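Putative uncharacterized protein (Pyrococcus abyssi virus 1, PDB 4HR1) is of unknown function but folds into a bromodomain-like bundle of four helices that pairs with a second copy of the chain. Local coordinates at residues A[22-25]-A[26-30]; A[107-110]-A[111-115]. All coordinates share one frame; numbering follows the deposited sequence.

Interaction 1. Residues A[22-25]-A[26-30]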
# COMPACT_ATOMS: atom_id res chain seq x y z
N PHE A 22 5.00 8.92 5.31
CA PHE A 22 6.12 9.86 5.41
C PHE A 22 5.68 11.18 6.04
O PHE A 22 6.31 11.62 7.01
CB PHE A 22 6.73 10.09 4.02
CG PHE A 22 7.99 10.92 3.98
CD1 PHE A 22 7.93 12.31 3.92
CD2 PHE A 22 9.24 10.32 3.96
CE1 PHE A 22 9.10 13.07 3.86
CE2 PHE A 22 10.40 11.08 3.88
CZ PHE A 22 10.33 12.46 3.82
N LEU A 23 4.59 11.79 5.51
CA LEU A 23 4.01 13.06 6.00
C LEU A 23 3.58 12.97 7.45
O LEU A 23 3.85 13.90 8.22
CB LEU A 23 2.80 13.45 5.15
CG LEU A 23 3.05 14.43 4.05
CD1 LEU A 23 2.22 14.08 2.85
CD2 LEU A 23 2.77 15.85 4.51
N LYS A 24 2.87 11.87 7.82
CA LYS A 24 2.37 11.56 9.16
C LYS A 24 3.54 11.59 10.16
O LYS A 24 3.48 12.31 11.16
CB LYS A 24 1.71 10.17 9.16
CG LYS A 24 0.33 10.12 9.82
CD LYS A 24 -0.78 9.84 8.81
CE LYS A 24 -1.43 8.49 9.00
NZ LYS A 24 -0.67 7.40 8.34
N GLY A 25 4.62 10.87 9.80
CA GLY A 25 5.86 10.77 10.56
C GLY A 25 6.58 12.09 10.74
O GLY A 25 7.05 12.39 11.84
N TYR A 26 6.67 12.89 9.65
CA TYR A 26 7.31 14.21 9.68
C TYR A 26 6.56 15.10 10.67
O TYR A 26 7.19 15.83 11.44
CB TYR A 26 7.34 14.85 8.27
CG TYR A 26 7.70 16.33 8.29
CD1 TYR A 26 9.01 16.74 8.51
CD2 TYR A 26 6.73 17.31 8.12
CE1 TYR A 26 9.35 18.09 8.53
CE2 TYR A 26 7.05 18.66 8.16
CZ TYR A 26 8.37 19.05 8.35
OH TYR A 26 8.70 20.38 8.38
N MSE A 27 5.22 15.03 10.64
CA MSE A 27 4.30 15.80 11.47
C MSE A 27 4.35 15.45 12.94
O MSE A 27 4.25 16.35 13.76
CB MSE A 27 2.88 15.70 10.94
CG MSE A 27 2.71 16.46 9.64
SE MSE A 27 0.88 16.56 9.03
CE MSE A 27 1.15 17.88 7.67
N GLU A 28 4.49 14.15 13.27
CA GLU A 28 4.63 13.66 14.64
C GLU A 28 5.94 14.19 15.25
O GLU A 28 5.91 14.75 16.35
CB GLU A 28 4.61 12.12 14.67
CG GLU A 28 3.22 11.53 14.84
CD GLU A 28 2.78 10.55 13.77
OE1 GLU A 28 1.75 10.82 13.11
OE2 GLU A 28 3.43 9.49 13.61
N THR A 29 7.07 14.05 14.51
CA THR A 29 8.41 14.49 14.89
C THR A 29 8.55 16.03 14.99
O THR A 29 9.43 16.52 15.70
CB THR A 29 9.45 13.88 13.94
OG1 THR A 29 9.13 12.51 13.69
CG2 THR A 29 10.88 13.97 14.47
N THR A 30 7.69 16.80 14.28
CA THR A 30 7.78 18.26 14.28
C THR A 30 6.55 18.99 14.88
O THR A 30 6.59 20.21 15.06
CB THR A 30 8.23 18.77 12.90
OG1 THR A 30 9.06 17.78 12.27
CG2 THR A 30 9.02 20.07 12.98
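Four successive backbone bonds tie residues 22-25 to 26-30 as neighbouring turns of one α-helix. Tyr26 N donates to Phe22 O, Met27 N to Leu23 O, Glu28 N to Lys24 O and Thr29 N to Gly25 O; all four are i to i+4 steps, and the last is nearly straight, with an N-H...O angle of 169°.

Gly25 O is gripped twice. Besides the Thr29 amide, the hydroxyl of Thr29 donates to it, with OG1 2.8 Å from Gly25 O, and the two donors arrive on opposite faces of the carbonyl plane. Thr29 OG1 is set beside its own backbone N (chi1 -42°), which folds the hydroxyl back along the helix. Thr30 OG1 likewise donates to Tyr26 O (2.8 Å), beside a weak bond from Thr30 N to the same oxygen, and lies 3.7 Å above one face of the Tyr26 ring, toward its rim.

Apolar contact runs along another flank. Leu23 and Met27, a selenomethionine, lie side by side and point the same way, with Leu23 CD2 4.1 Å from Met27 CE. The Met27 side chain, extended beyond CG, packs on Val40 of helix 34-63 and Glu95 of helix 72-98.

The charged pair is looser. Lys24 and Glu28 also run alongside each other, but Lys24 NZ stays 6.3 Å from Glu28 OE1 and no ion pair forms; the nearest side-chain approach is the Lys24 methylene CG to Glu28 OE1, 3.7 Å.

Phe22 meets aromatic rings of the other subunit edge-to-face, while Tyr26 OH bonds to Val99 O of its own chain. The contact forms the last turns of helix 5-30 in a helical bundle, where two threonine hydroxyls bond back to carbonyls four residues earlier.

Interaction 2. Residues A[107-110]-A[111-115]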
# COMPACT_ATOMS: atom_id res chain seq x y z
N GLY A 107 13.32 21.51 -4.49
CA GLY A 107 11.95 21.01 -4.53
C GLY A 107 11.77 19.85 -3.57
O GLY A 107 12.16 19.96 -2.41
N THR A 108 11.24 18.73 -4.05
CA THR A 108 11.06 17.52 -3.24
C THR A 108 11.82 16.36 -3.86
O THR A 108 11.49 15.21 -3.61
CB THR A 108 9.56 17.17 -3.09
OG1 THR A 108 8.98 17.00 -4.38
CG2 THR A 108 8.78 18.19 -2.27
N LEU A 109 12.84 16.67 -4.67
CA LEU A 109 13.65 15.69 -5.39
C LEU A 109 14.24 14.56 -4.56
O LEU A 109 14.22 13.42 -5.02
CB LEU A 109 14.77 16.40 -6.15
CG LEU A 109 14.58 16.55 -7.66
CD1 LEU A 109 15.67 17.44 -8.23
CD2 LEU A 109 14.57 15.19 -8.38
N LYS A 110 14.82 14.88 -3.39
CA LYS A 110 15.44 13.86 -2.54
C LYS A 110 14.37 12.98 -1.86
O LYS A 110 14.55 11.76 -1.76
CB LYS A 110 16.35 14.49 -1.48
CG LYS A 110 17.55 15.26 -2.01
CD LYS A 110 18.44 15.72 -0.84
CE LYS A 110 19.51 16.71 -1.26
NZ LYS A 110 20.37 17.09 -0.11
N ILE A 111 13.27 13.61 -1.37
CA ILE A 111 12.15 12.97 -0.70
C ILE A 111 11.54 12.00 -1.68
O ILE A 111 11.36 10.82 -1.34
CB ILE A 111 11.11 14.03 -0.21
CG1 ILE A 111 11.60 14.78 1.04
CG2 ILE A 111 9.73 13.39 0.02
CD1 ILE A 111 10.81 15.95 1.36
N SER A 112 11.28 12.49 -2.91
CA SER A 112 10.70 11.74 -4.02
C SER A 112 11.57 10.50 -4.38
O SER A 112 11.03 9.40 -4.52
CB SER A 112 10.47 12.65 -5.23
OG SER A 112 9.56 12.09 -6.16
N ASP A 113 12.89 10.67 -4.47
CA ASP A 113 13.83 9.58 -4.78
C ASP A 113 13.82 8.53 -3.66
O ASP A 113 13.80 7.32 -3.95
CB ASP A 113 15.25 10.14 -5.02
CG ASP A 113 15.52 10.75 -6.39
OD1 ASP A 113 14.54 11.07 -7.12
OD2 ASP A 113 16.71 10.97 -6.72
N TYR A 114 13.80 8.99 -2.38
CA TYR A 114 13.69 8.12 -1.21
C TYR A 114 12.37 7.32 -1.26
O TYR A 114 12.40 6.10 -1.11
CB TYR A 114 13.79 8.96 0.08
CG TYR A 114 13.38 8.20 1.33
CD1 TYR A 114 14.17 7.16 1.83
CD2 TYR A 114 12.22 8.52 2.02
CE1 TYR A 114 13.80 6.46 2.97
CE2 TYR A 114 11.84 7.83 3.16
CZ TYR A 114 12.63 6.79 3.63
OH TYR A 114 12.25 6.08 4.75
N LEU A 115 11.25 7.99 -1.55
CA LEU A 115 9.94 7.33 -1.65
C LEU A 115 9.90 6.28 -2.73
O LEU A 115 9.41 5.18 -2.49
CB LEU A 115 8.78 8.35 -1.78
CG LEU A 115 8.53 9.23 -0.53
CD1 LEU A 115 7.49 10.29 -0.82
CD2 LEU A 115 8.12 8.39 0.67
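Tyr114 CG is anti to the backbone N (chi1 167°), with its CB 3.4 Å from Lys110 O and its ring directed off the first turn. Asp113 is turned the other way: a chi1 of -79° sets CG beside its own N and brings the carboxylate, in the second turn, back over the first.

The backbone evidence is three i to i+4 bonds opening helix 109-119. Ser112 N lies 2.8 Å from Thr108 O, nearly along the C=O axis. Asp113 N to Leu109 O is less well aligned, its donor 37° out of the carbonyl plane. Tyr114 N to Lys110 O is 2.9 Å long. Thr108 occupies the N-cap position, but its side chain makes no capping bond; its carbonyl takes the first amide.

Ser112 CB approaches Thr108 O to 3.2 Å. Ile111 is buried against Met96 of helix 72-98 and Phe22 of helix 5-30, whereas the Lys110 chain, extended beyond CG, packs on Gln105 and on an aromatic side chain of the other subunit. Tyr114 OH is hydrogen-bonded to the backbone of that subunit.

Asp113 OD1 lies 3.2 Å from Leu109 O, and as both are acceptors the approach is not a bond. Any helix-dipole benefit to this carboxylate would probably be modest, set against the nearby carbonyl oxygen. The chemistry implies a helix start held by backbone bonds, without a side-chain cap from Thr108.

Overall arrangement
From the N terminus, interaction 1 comes first, at the end of helix 5-30; helices 34-63 and 72-98 and a loop follow before interaction 2 starts helix 109-119. Each joins consecutive residues within one helix, so neither closes a long loop, and the two stand in series without nesting or crossing. Their centres are about 15 Å apart, yet they touch through Phe22: its CE2 is 3.6 Å from Tyr114 CE2, and its CZ 3.8 Å from Ile111 CG1. The first and last helices are thereby tied together, with Met96 of helix 72-98 packing against both sites. Both also face the other subunit through Phe22 and Tyr114.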